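Local atomic coordinates of aldose-aldose oxidoreductase (Caulobacter crescentus, PDB entry 5A04), a protein that probably oxidises one aldose while reducing another, using a tightly held NADP(H) as the hydride carrier between the two sugars. Residues A[99-104]-A[298-303]; A[19-24]-A[291-296]; A[56-61]-A[71-76]. All coordinates share one frame; numbering follows the deposited sequence.

Interaction 1: A[99-104]-A[298-303]. With NDP (NADPH dihydro-nicotinamide-adenine-dinucleotide phosphate), chain G; BGC (beta-D-glucopyranose), chain H.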
loop_
_atom_site.group_PDB
_atom_site.type_symbol
_atom_site.label_atom_id
_atom_site.label_comp_id
_atom_site.label_asym_id
_atom_site.label_seq_id
_atom_site.Cartn_x
_atom_site.Cartn_y
_atom_site.Cartn_z
ATOM N N HIS A 99 -36.548 14.088 -1.135
ATOM C CA HIS A 99 -35.391 13.349 -1.615
ATOM C C HIS A 99 -34.283 13.523 -0.595
ATOM O O HIS A 99 -34.311 14.463 0.183
ATOM C CB HIS A 99 -34.950 13.862 -2.981
ATOM C CG HIS A 99 -36.036 13.818 -4.012
ATOM N ND1 HIS A 99 -36.298 12.694 -4.763
ATOM C CD2 HIS A 99 -36.912 14.764 -4.426
ATOM C CE1 HIS A 99 -37.288 12.950 -5.603
ATOM N NE2 HIS A 99 -37.680 14.199 -5.418
ATOM N N VAL A 100 -33.302 12.623 -0.587
ATOM C CA VAL A 100 -32.289 12.663 0.466
ATOM C C VAL A 100 -30.876 12.543 -0.090
ATOM O O VAL A 100 -30.597 11.657 -0.882
ATOM C CB VAL A 100 -32.503 11.528 1.487
ATOM C CG1 VAL A 100 -31.365 11.516 2.515
ATOM C CG2 VAL A 100 -33.841 11.700 2.182
ATOM N N MET A 101 -30.015 13.466 0.324
ATOM C CA MET A 101 -28.572 13.318 0.225
ATOM C C MET A 101 -28.092 12.939 1.620
ATOM O O MET A 101 -28.384 13.632 2.590
ATOM C CB MET A 101 -27.905 14.620 -0.248
ATOM C CG MET A 101 -26.405 14.518 -0.399
ATOM S SD MET A 101 -25.919 13.910 -2.021
ATOM C CE MET A 101 -26.215 15.385 -3.009
ATOM N N CYS A 102 -27.378 11.828 1.731
ATOM C CA CYS A 102 -26.895 11.379 3.034
ATOM C C CYS A 102 -25.372 11.261 3.016
ATOM O O CYS A 102 -24.805 10.689 2.090
ATOM C CB CYS A 102 -27.519 10.029 3.403
ATOM S SG CYS A 102 -27.079 9.506 5.079
ATOM N N GLU A 103 -24.706 11.795 4.031
ATOM C CA GLU A 103 -23.253 11.695 4.071
ATOM C C GLU A 103 -22.785 10.254 4.263
ATOM O O GLU A 103 -23.536 9.407 4.726
ATOM C CB GLU A 103 -22.674 12.586 5.180
ATOM C CG GLU A 103 -22.115 13.895 4.623
ATOM C CD GLU A 103 -21.230 13.649 3.426
ATOM O OE1 GLU A 103 -20.320 12.796 3.534
ATOM O OE2 GLU A 103 -21.461 14.272 2.366
ATOM N N LYS A 104 -21.538 9.988 3.884
ATOM C CA LYS A 104 -20.894 8.721 4.201
ATOM C C LYS A 104 -20.409 8.725 5.642
ATOM O O LYS A 104 -20.270 9.784 6.248
ATOM C CB LYS A 104 -19.719 8.442 3.247
ATOM C CG LYS A 104 -18.835 9.658 2.864
ATOM C CD LYS A 104 -18.129 10.345 4.045
ATOM C CE LYS A 104 -17.197 9.420 4.821
ATOM N NZ LYS A 104 -16.607 10.135 5.999
ATOM N N ASP A 298 -25.444 19.415 -7.354
ATOM C CA ASP A 298 -26.193 19.521 -8.597
ATOM C C ASP A 298 -26.534 18.160 -9.189
ATOM O O ASP A 298 -27.545 18.030 -9.871
ATOM C CB ASP A 298 -25.426 20.347 -9.632
ATOM C CG ASP A 298 -25.693 21.850 -9.510
ATOM O OD1 ASP A 298 -26.630 22.274 -8.790
ATOM O OD2 ASP A 298 -24.952 22.619 -10.156
ATOM N N HIS A 299 -25.713 17.144 -8.927
ATOM C CA HIS A 299 -26.001 15.826 -9.487
ATOM C C HIS A 299 -27.357 15.312 -9.010
ATOM O O HIS A 299 -28.150 14.829 -9.811
ATOM C CB HIS A 299 -24.914 14.805 -9.127
ATOM C CG HIS A 299 -25.121 13.463 -9.762
ATOM N ND1 HIS A 299 -25.029 13.262 -11.123
ATOM C CD2 HIS A 299 -25.412 12.254 -9.221
ATOM C CE1 HIS A 299 -25.248 11.985 -11.393
ATOM N NE2 HIS A 299 -25.489 11.354 -10.258
ATOM N N LEU A 300 -27.620 15.413 -7.709
ATOM C CA LEU A 300 -28.883 14.906 -7.182
ATOM C C LEU A 300 -30.038 15.705 -7.774
ATOM O O LEU A 300 -31.026 15.138 -8.236
ATOM C CB LEU A 300 -28.913 14.964 -5.652
ATOM C CG LEU A 300 -30.219 14.477 -5.008
ATOM C CD1 LEU A 300 -30.610 13.102 -5.542
ATOM C CD2 LEU A 300 -30.068 14.451 -3.489
ATOM N N SER A 301 -29.889 17.025 -7.784
ATOM C CA SER A 301 -30.910 17.902 -8.355
ATOM C C SER A 301 -31.210 17.554 -9.811
ATOM O O SER A 301 -32.379 17.453 -10.216
ATOM C CB SER A 301 -30.467 19.363 -8.251
ATOM O OG SER A 301 -30.346 19.742 -6.895
ATOM N N GLU A 302 -30.158 17.360 -10.596
ATOM C CA GLU A 302 -30.332 17.021 -12.008
ATOM C C GLU A 302 -30.988 15.650 -12.168
ATOM O O GLU A 302 -31.818 15.469 -13.057
ATOM C CB GLU A 302 -28.992 17.064 -12.746
ATOM C CG GLU A 302 -28.384 18.466 -12.810
ATOM C CD GLU A 302 -26.911 18.460 -13.226
ATOM O OE1 GLU A 302 -26.415 17.418 -13.709
ATOM O OE2 GLU A 302 -26.250 19.505 -13.060
ATOM N N CYS A 303 -30.635 14.693 -11.309
ATOM C CA CYS A 303 -31.297 13.386 -11.345
ATOM C C CYS A 303 -32.799 13.523 -11.107
ATOM O O CYS A 303 -33.605 12.883 -11.795
ATOM C CB CYS A 303 -30.700 12.426 -10.313
ATOM S SG CYS A 303 -29.092 11.774 -10.802
HETATM P PA NDP G . -19.513 17.660 13.355
HETATM O O1A NDP G . -19.405 17.052 14.709
HETATM O O2A NDP G . -18.565 18.764 12.977
HETATM O O5B NDP G . -21.043 18.200 13.090
HETATM C C5B NDP G . -21.950 17.194 13.441
HETATM C C4B NDP G . -23.292 17.918 13.629
HETATM O O4B NDP G . -24.370 16.982 13.690
HETATM C C3B NDP G . -23.284 18.690 14.969
HETATM O O3B NDP G . -22.729 19.958 14.822
HETATM C C2B NDP G . -24.791 18.858 15.205
HETATM O O2B NDP G . -25.306 19.823 14.494
HETATM C C1B NDP G . -25.345 17.513 14.566
HETATM N N9A NDP G . -25.699 16.517 15.580
HETATM C C8A NDP G . -26.955 15.959 15.799
HETATM N N7A NDP G . -26.971 15.087 16.826
HETATM C C5A NDP G . -25.656 15.080 17.298
HETATM C C6A NDP G . -25.031 14.375 18.344
HETATM N N6A NDP G . -25.756 13.497 19.119
HETATM N N1A NDP G . -23.701 14.537 18.622
HETATM C C2A NDP G . -23.040 15.434 17.799
HETATM N N3A NDP G . -23.493 16.163 16.773
HETATM C C4A NDP G . -24.838 15.971 16.536
HETATM O O3 NDP G . -19.268 16.327 12.396
HETATM P PN NDP G . -18.818 16.611 10.857
HETATM O O1N NDP G . -19.650 17.622 10.180
HETATM O O2N NDP G . -17.331 16.442 10.639
HETATM O O5D NDP G . -19.354 15.090 10.157
HETATM C C5D NDP G . -20.748 14.956 10.125
HETATM C C4D NDP G . -21.078 13.913 9.021
HETATM O O4D NDP G . -20.459 14.352 7.773
HETATM C C3D NDP G . -20.442 12.508 9.338
HETATM O O3D NDP G . -21.302 11.463 8.845
HETATM C C2D NDP G . -19.152 12.512 8.530
HETATM O O2D NDP G . -18.785 11.213 8.097
HETATM C C1D NDP G . -19.604 13.346 7.280
HETATM N N1N NDP G . -18.455 14.038 6.690
HETATM C C2N NDP G . -18.188 13.906 5.337
HETATM C C3N NDP G . -17.129 14.579 4.797
HETATM C C7N NDP G . -16.840 14.439 3.371
HETATM O O7N NDP G . -15.798 14.891 2.861
HETATM N N7N NDP G . -17.761 13.790 2.555
HETATM C C4N NDP G . -16.240 15.456 5.609
HETATM C C5N NDP G . -16.582 15.496 7.038
HETATM C C6N NDP G . -17.631 14.830 7.520
HETATM P P2B NDP G . -26.495 20.826 15.236
HETATM O O1X NDP G . -27.471 19.779 15.724
HETATM O O2X NDP G . -25.642 21.483 16.277
HETATM O O3X NDP G . -26.958 21.696 14.070
HETATM C C2 BGC H . -14.097 12.445 7.056
HETATM C C3 BGC H . -13.254 13.504 7.780
HETATM C C4 BGC H . -11.959 13.718 7.054
HETATM C C5 BGC H . -12.193 13.998 5.578
HETATM C C6 BGC H . -10.832 13.985 4.834
HETATM C C1 BGC H . -14.260 12.923 5.683
HETATM O O1 BGC H . -15.154 12.064 4.975
HETATM O O2 BGC H . -15.346 12.316 7.724
HETATM O O3 BGC H . -13.024 13.025 9.096
HETATM O O4 BGC H . -11.259 14.802 7.645
HETATM O O5 BGC H . -13.004 12.998 5.003
HETATM O O6 BGC H . -10.994 14.434 3.483
#
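Leu300, on helix 292-306, packs on Met101, on strand 99-102, methyl and methylene groups touching. The Met101 chain leaves with CG opposite the backbone N (chi1 -179°) and then folds at both following torsions, which brings its methyl CE to 3.8 Å from Leu300 CB. The chains run alongside one another head to tail: the Met101 methyl reaches the base of Leu300, and Leu300 CD2 reaches the base of Met101, standing 3.9 Å from Met101 CB and 3.9 Å from the carbonyl oxygen Val100 O. Tyr9 and Ile76, from neighbouring strands of the parallel sheet, also touch Leu300, so the helix lies against the sheet rather than on one strand.

Further along 99-104 the chain enters the ligand site. Glu103 OE1 accepts a nearly straight bond from the carboxamide nitrogen N7N of NADPH (2.9 Å, 174°), while OE2 is hydrogen-bonded to Tyr78 OH. Lys104 O accepts from the ribose hydroxyl O2D, and Lys104 NZ donates to O1 of glucose at 2.6 Å. The chemistry thus divides: a buried, largely apolar contact without polar pairing between the two side chains packs helix on strand, and Glu103 and Lys104 grip cofactor and sugar.

Interaction 2: A[19-24]-A[291-296]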
loop_
_atom_site.group_PDB
_atom_site.type_symbol
_atom_site.label_atom_id
_atom_site.label_comp_id
_atom_site.label_asym_id
_atom_site.label_seq_id
_atom_site.Cartn_x
_atom_site.Cartn_y
_atom_site.Cartn_z
ATOM N N THR A 19 -21.269 23.432 7.567
ATOM C CA THR A 19 -21.142 24.896 7.582
ATOM C C THR A 19 -19.873 25.421 6.916
ATOM O O THR A 19 -19.902 26.469 6.265
ATOM C CB THR A 19 -21.205 25.457 9.032
ATOM O OG1 THR A 19 -20.163 24.890 9.831
ATOM C CG2 THR A 19 -22.551 25.134 9.669
ATOM N N ARG A 20 -18.762 24.713 7.080
ATOM C CA ARG A 20 -17.487 25.152 6.513
ATOM C C ARG A 20 -17.304 24.721 5.069
ATOM O O ARG A 20 -16.694 25.441 4.279
ATOM C CB ARG A 20 -16.310 24.629 7.339
ATOM C CG ARG A 20 -15.913 25.512 8.513
ATOM C CD ARG A 20 -17.003 25.625 9.569
ATOM N NE ARG A 20 -16.484 26.231 10.797
ATOM C CZ ARG A 20 -17.220 26.500 11.870
ATOM N NH1 ARG A 20 -18.516 26.217 11.873
ATOM N NH2 ARG A 20 -16.660 27.051 12.942
ATOM N N ILE A 21 -17.828 23.548 4.716
ATOM C CA ILE A 21 -17.528 22.985 3.409
ATOM C C ILE A 21 -18.723 23.030 2.449
ATOM O O ILE A 21 -18.624 23.577 1.352
ATOM C CB ILE A 21 -17.022 21.540 3.538
ATOM C CG1 ILE A 21 -15.907 21.457 4.586
ATOM C CG2 ILE A 21 -16.542 21.036 2.189
ATOM C CD1 ILE A 21 -14.665 22.315 4.237
ATOM N N ILE A 22 -19.857 22.457 2.841
ATOM C CA ILE A 22 -20.982 22.359 1.911
ATOM C C ILE A 22 -21.724 23.692 1.678
ATOM O O ILE A 22 -21.924 24.112 0.533
ATOM C CB ILE A 22 -22.002 21.299 2.392
ATOM C CG1 ILE A 22 -21.375 19.892 2.358
ATOM C CG2 ILE A 22 -23.268 21.332 1.525
ATOM C CD1 ILE A 22 -20.842 19.451 0.985
ATOM N N MET A 23 -22.151 24.358 2.742
ATOM C CA MET A 23 -23.058 25.489 2.547
ATOM C C MET A 23 -22.461 26.633 1.692
ATOM O O MET A 23 -23.184 27.213 0.880
ATOM C CB MET A 23 -23.555 26.003 3.903
ATOM C CG MET A 23 -24.716 25.124 4.438
ATOM S SD MET A 23 -25.015 25.318 6.198
ATOM C CE MET A 23 -25.534 27.024 6.295
ATOM N N PRO A 24 -21.157 26.937 1.836
ATOM C CA PRO A 24 -20.626 27.976 0.938
ATOM C C PRO A 24 -20.638 27.584 -0.535
ATOM O O PRO A 24 -20.594 28.461 -1.394
ATOM C CB PRO A 24 -19.183 28.147 1.421
ATOM C CG PRO A 24 -19.229 27.769 2.856
ATOM C CD PRO A 24 -20.188 26.597 2.894
ATOM N N ASN A 291 -16.556 22.697 -9.008
ATOM C CA ASN A 291 -15.869 21.962 -7.953
ATOM C C ASN A 291 -16.672 20.740 -7.512
ATOM O O ASN A 291 -17.885 20.665 -7.742
ATOM C CB ASN A 291 -15.606 22.882 -6.761
ATOM C CG ASN A 291 -16.890 23.276 -6.040
ATOM O OD1 ASN A 291 -17.397 22.520 -5.216
ATOM N ND2 ASN A 291 -17.427 24.461 -6.356
ATOM N N GLN A 292 -15.996 19.796 -6.863
ATOM C CA GLN A 292 -16.632 18.523 -6.506
ATOM C C GLN A 292 -17.870 18.677 -5.605
ATOM O O GLN A 292 -18.783 17.851 -5.668
ATOM C CB GLN A 292 -15.614 17.596 -5.821
ATOM C CG GLN A 292 -15.027 18.140 -4.515
ATOM C CD GLN A 292 -13.961 17.224 -3.922
ATOM O OE1 GLN A 292 -14.154 16.006 -3.844
ATOM N NE2 GLN A 292 -12.825 17.804 -3.516
ATOM N N PHE A 293 -17.901 19.706 -4.761
ATOM C CA PHE A 293 -19.005 19.864 -3.812
ATOM C C PHE A 293 -20.256 20.352 -4.531
ATOM O O PHE A 293 -21.326 19.756 -4.414
ATOM C CB PHE A 293 -18.609 20.825 -2.682
ATOM C CG PHE A 293 -17.314 20.457 -2.030
ATOM C CD1 PHE A 293 -17.255 19.431 -1.097
ATOM C CD2 PHE A 293 -16.147 21.110 -2.377
ATOM C CE1 PHE A 293 -16.045 19.079 -0.517
ATOM C CE2 PHE A 293 -14.933 20.763 -1.795
ATOM C CZ PHE A 293 -14.886 19.743 -0.866
ATOM N N SER A 294 -20.116 21.441 -5.281
ATOM C CA SER A 294 -21.228 21.956 -6.072
ATOM C C SER A 294 -21.696 20.936 -7.098
ATOM O O SER A 294 -22.894 20.819 -7.371
ATOM C CB SER A 294 -20.812 23.248 -6.785
ATOM O OG SER A 294 -20.297 24.170 -5.837
ATOM N N ALA A 295 -20.747 20.215 -7.686
ATOM C CA ALA A 295 -21.093 19.152 -8.630
ATOM C C ALA A 295 -21.905 18.033 -7.963
ATOM O O ALA A 295 -22.832 17.479 -8.559
ATOM C CB ALA A 295 -19.831 18.580 -9.257
ATOM N N GLN A 296 -21.537 17.686 -6.740
ATOM C CA GLN A 296 -22.255 16.632 -6.015
ATOM C C GLN A 296 -23.694 17.083 -5.754
ATOM O O GLN A 296 -24.647 16.340 -6.006
ATOM C CB GLN A 296 -21.537 16.298 -4.697
ATOM C CG GLN A 296 -22.275 15.248 -3.854
ATOM C CD GLN A 296 -21.770 15.202 -2.430
ATOM O OE1 GLN A 296 -20.709 14.655 -2.163
ATOM N NE2 GLN A 296 -22.536 15.768 -1.504
#
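Ile21 lays its branch methyl CG2 over one face of the Phe293 ring. The methyl stands 3.8 Å from the ring centroid and 27° off the normal, which meets the geometry of a CH-pi contact; its shortest approach, 3.4 Å, is to Phe293 CE1, so it sits toward the rim and not over the middle. CG2 takes the position opposite the backbone N because CG1 lies beside that nitrogen (chi1 -50°), and this leaves the branch methyl to meet the ring. The opposite face is covered from within its own segment by Gln292 CG, 3.7 Å above the plane and over the centre, which places the ring between two aliphatic groups.

Ile22 comes in differently. Its CB does not point straight at 291-296, but the end of the chain comes nearer, and CD1 approaches Phe293 CD1 obliquely at 4.1 Å. Tyr17 and Arg132 also touch the Phe293 side chain.

The backbone that carries the ring is fixed by the start of helix 292-306. Asn291 is its N-cap: OD1 accepts a good bond from Ser294 N (2.9 Å, 169°), met from above the carbonyl plane, and a weak one from Phe293 N. Asn291 ND2 in turn donates to Ser294 OG, which lies somewhat out of the amide plane.

Helix 16-22 follows the glycine-rich turn after the first strand of the Rossmann fold; Gly13 and Gly15 of that turn, with Ala18 in the helix, fit the GxGxxA pattern of dinucleotide-binding proteins. With the Phe293 side chain about 5 Å from NADPH at the nearest atoms, the arrangement is an apolar helix-to-helix seam beside the cofactor site, where a late helix of the chain packs on the dinucleotide-binding helix of a Rossmann domain.

Interaction 3: A[56-61]-A[71-76]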
loop_
_atom_site.group_PDB
_atom_site.type_symbol
_atom_site.label_atom_id
_atom_site.label_comp_id
_atom_site.label_asym_id
_atom_site.label_seq_id
_atom_site.Cartn_x
_atom_site.Cartn_y
_atom_site.Cartn_z
ATOM N N GLU A 56 -37.151 32.623 9.160
ATOM C CA GLU A 56 -37.492 31.804 10.322
ATOM C C GLU A 56 -38.482 30.681 10.006
ATOM O O GLU A 56 -38.461 29.631 10.647
ATOM C CB GLU A 56 -38.055 32.689 11.441
ATOM C CG GLU A 56 -37.009 33.615 12.041
ATOM C CD GLU A 56 -37.463 34.266 13.332
ATOM O OE1 GLU A 56 -38.244 35.237 13.263
ATOM O OE2 GLU A 56 -37.035 33.806 14.413
ATOM N N THR A 57 -39.335 30.905 9.015
ATOM C CA THR A 57 -40.279 29.890 8.556
ATOM C C THR A 57 -39.571 28.670 7.962
ATOM O O THR A 57 -40.173 27.606 7.816
ATOM C CB THR A 57 -41.223 30.449 7.491
ATOM O OG1 THR A 57 -40.451 31.011 6.420
ATOM C CG2 THR A 57 -42.129 31.533 8.082
ATOM N N HIS A 58 -38.303 28.845 7.594
ATOM C CA HIS A 58 -37.534 27.780 6.946
ATOM C C HIS A 58 -36.413 27.277 7.849
ATOM O O HIS A 58 -35.440 26.673 7.378
ATOM C CB HIS A 58 -36.963 28.270 5.607
ATOM C CG HIS A 58 -37.999 28.507 4.552
ATOM N ND1 HIS A 58 -39.135 29.260 4.776
ATOM C CD2 HIS A 58 -38.071 28.093 3.263
ATOM C CE1 HIS A 58 -39.859 29.296 3.672
ATOM N NE2 HIS A 58 -39.235 28.602 2.738
ATOM N N ARG A 59 -36.550 27.537 9.143
ATOM C CA ARG A 59 -35.598 27.061 10.146
ATOM C C ARG A 59 -36.301 26.047 11.042
ATOM O O ARG A 59 -37.369 26.334 11.580
ATOM C CB ARG A 59 -35.056 28.220 10.986
ATOM C CG ARG A 59 -34.362 29.296 10.157
ATOM C CD ARG A 59 -33.948 30.474 11.025
ATOM N NE ARG A 59 -33.691 31.667 10.223
ATOM C CZ ARG A 59 -33.329 32.844 10.733
ATOM N NH1 ARG A 59 -33.169 32.978 12.043
ATOM N NH2 ARG A 59 -33.111 33.883 9.932
ATOM N N TYR A 60 -35.699 24.871 11.204
ATOM C CA TYR A 60 -36.319 23.786 11.964
ATOM C C TYR A 60 -35.384 23.268 13.048
ATOM O O TYR A 60 -34.176 23.214 12.852
ATOM C CB TYR A 60 -36.702 22.631 11.039
ATOM C CG TYR A 60 -37.668 23.008 9.949
ATOM C CD1 TYR A 60 -37.216 23.593 8.775
ATOM C CD2 TYR A 60 -39.034 22.775 10.088
ATOM C CE1 TYR A 60 -38.093 23.952 7.770
ATOM C CE2 TYR A 60 -39.924 23.123 9.081
ATOM C CZ TYR A 60 -39.443 23.714 7.924
ATOM O OH TYR A 60 -40.306 24.062 6.907
ATOM N N SER A 61 -35.950 22.895 14.193
ATOM C CA SER A 61 -35.218 22.106 15.175
ATOM C C SER A 61 -35.383 20.627 14.822
ATOM O O SER A 61 -36.147 20.288 13.930
ATOM C CB SER A 61 -35.729 22.376 16.585
ATOM O OG SER A 61 -37.033 21.831 16.730
ATOM N N ASN A 71 -43.434 22.262 3.560
ATOM C CA ASN A 71 -42.624 23.331 2.979
ATOM C C ASN A 71 -42.259 22.980 1.539
ATOM O O ASN A 71 -41.382 22.144 1.287
ATOM C CB ASN A 71 -41.373 23.560 3.835
ATOM C CG ASN A 71 -40.593 24.803 3.429
ATOM O OD1 ASN A 71 -40.661 25.249 2.288
ATOM N ND2 ASN A 71 -39.853 25.368 4.374
ATOM N N PRO A 72 -42.938 23.613 0.578
ATOM C CA PRO A 72 -42.724 23.279 -0.831
ATOM C C PRO A 72 -41.403 23.816 -1.387
ATOM O O PRO A 72 -41.022 23.425 -2.487
ATOM C CB PRO A 72 -43.915 23.941 -1.523
ATOM C CG PRO A 72 -44.220 25.122 -0.661
ATOM C CD PRO A 72 -43.943 24.679 0.752
ATOM N N ASP A 73 -40.721 24.687 -0.646
ATOM C CA ASP A 73 -39.421 25.198 -1.083
ATOM C C ASP A 73 -38.317 24.178 -0.843
ATOM O O ASP A 73 -37.197 24.356 -1.328
ATOM C CB ASP A 73 -39.058 26.496 -0.362
ATOM C CG ASP A 73 -39.984 27.643 -0.723
ATOM O OD1 ASP A 73 -40.563 27.606 -1.827
ATOM O OD2 ASP A 73 -40.135 28.565 0.103
ATOM N N VAL A 74 -38.624 23.129 -0.081
ATOM C CA VAL A 74 -37.627 22.099 0.208
ATOM C C VAL A 74 -37.900 20.853 -0.623
ATOM O O VAL A 74 -38.951 20.218 -0.488
ATOM C CB VAL A 74 -37.600 21.736 1.697
ATOM C CG1 VAL A 74 -36.617 20.573 1.952
ATOM C CG2 VAL A 74 -37.232 22.962 2.527
ATOM N N ASP A 75 -36.958 20.528 -1.505
ATOM C CA ASP A 75 -37.038 19.314 -2.309
ATOM C C ASP A 75 -36.170 18.190 -1.749
ATOM O O ASP A 75 -36.508 17.015 -1.870
ATOM C CB ASP A 75 -36.618 19.607 -3.746
ATOM C CG ASP A 75 -37.508 20.635 -4.402
ATOM O OD1 ASP A 75 -38.648 20.272 -4.772
ATOM O OD2 ASP A 75 -37.074 21.799 -4.532
ATOM N N ILE A 76 -35.049 18.572 -1.150
ATOM C CA ILE A 76 -34.007 17.631 -0.729
ATOM C C ILE A 76 -33.582 17.933 0.691
ATOM O O ILE A 76 -33.424 19.095 1.052
ATOM C CB ILE A 76 -32.746 17.717 -1.638
ATOM C CG1 ILE A 76 -33.094 17.390 -3.090
ATOM C CG2 ILE A 76 -31.643 16.801 -1.115
ATOM C CD1 ILE A 76 -32.084 17.960 -4.106
#
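Set almost perpendicular to the His58 imidazole, at 89°, the Asn71 amide directs its nitrogen at one ring face: ND2 stands 3.4 Å above the plane, offset toward the rim and closest to CD2. The same nitrogen gives a hydrogen to a different aromatic residue, Tyr60, whose OH accepts at 2.9 Å in a nearly straight bond, with the hydroxyl in the amide plane. Asn71 CG is placed opposite the backbone N (chi1 -171°), which carries the amide across to both aromatic side chains.

His58 is held at its edge. NE2 donates to Asp73 OD2 at 2.8 Å and 169°, a His-carboxylate hydrogen bond that uses the anti lone pair of the oxygen; ring and carboxylate are nearly coplanar. At the other nitrogen, ND1 is 2.7 Å from Thr57 OG1 in a hydrogen bond whose donor could be either group. With both ring nitrogens engaged, rotation of the imidazole is restrained, and the nearby carboxylate would probably favour a proton on NE2.

This pairing belongs to the Rossmann domain, where 56-61 contains the short strand 59-60, an outermost strand of the parallel sheet, and 71-76 is the loop leading to strand 76-79. Asn71 to Val74 form a type I beta turn, and Asn71 OD1 accepts from Asp73 N at 3.0 Å, an Asx turn that holds the amide oxygen. With an alanine here both amide bonds go, which would probably leave the Tyr60 hydroxyl without this donor and the Asp73 end of the turn less firmly set for His58. Around the turn, Lys98 NZ donates to Asn71 O and Val74 O, while the Tyr60 side chain rests on Val38 and Ile68.

How the interactions relate
Interactions 1 and 2 share helix 292-306: the 291-296 part faces helix 16-22 and the 298-303 part faces strand 99-102. Their centres lie 12 Å apart, and they touch where Met101 CE packs on Gln296 O at 3.5 Å. Interaction 3, with its centre 17 Å from that of interaction 1, adjoins it through neighbouring strands: His99 N lies 3.0 Å from Asp75 O, a probable hydrogen bond, and Leu300 CD2 packs 3.7 Å from Ile76 CG2. Interactions 2 and 3 stay about 8 Å apart at their nearest atoms. Their relation to NADPH grades off: interaction 1 binds it and glucose directly, while at nearest atoms the Phe293 side chain comes within about 5 Å and that of Tyr60 stays about 10 Å away.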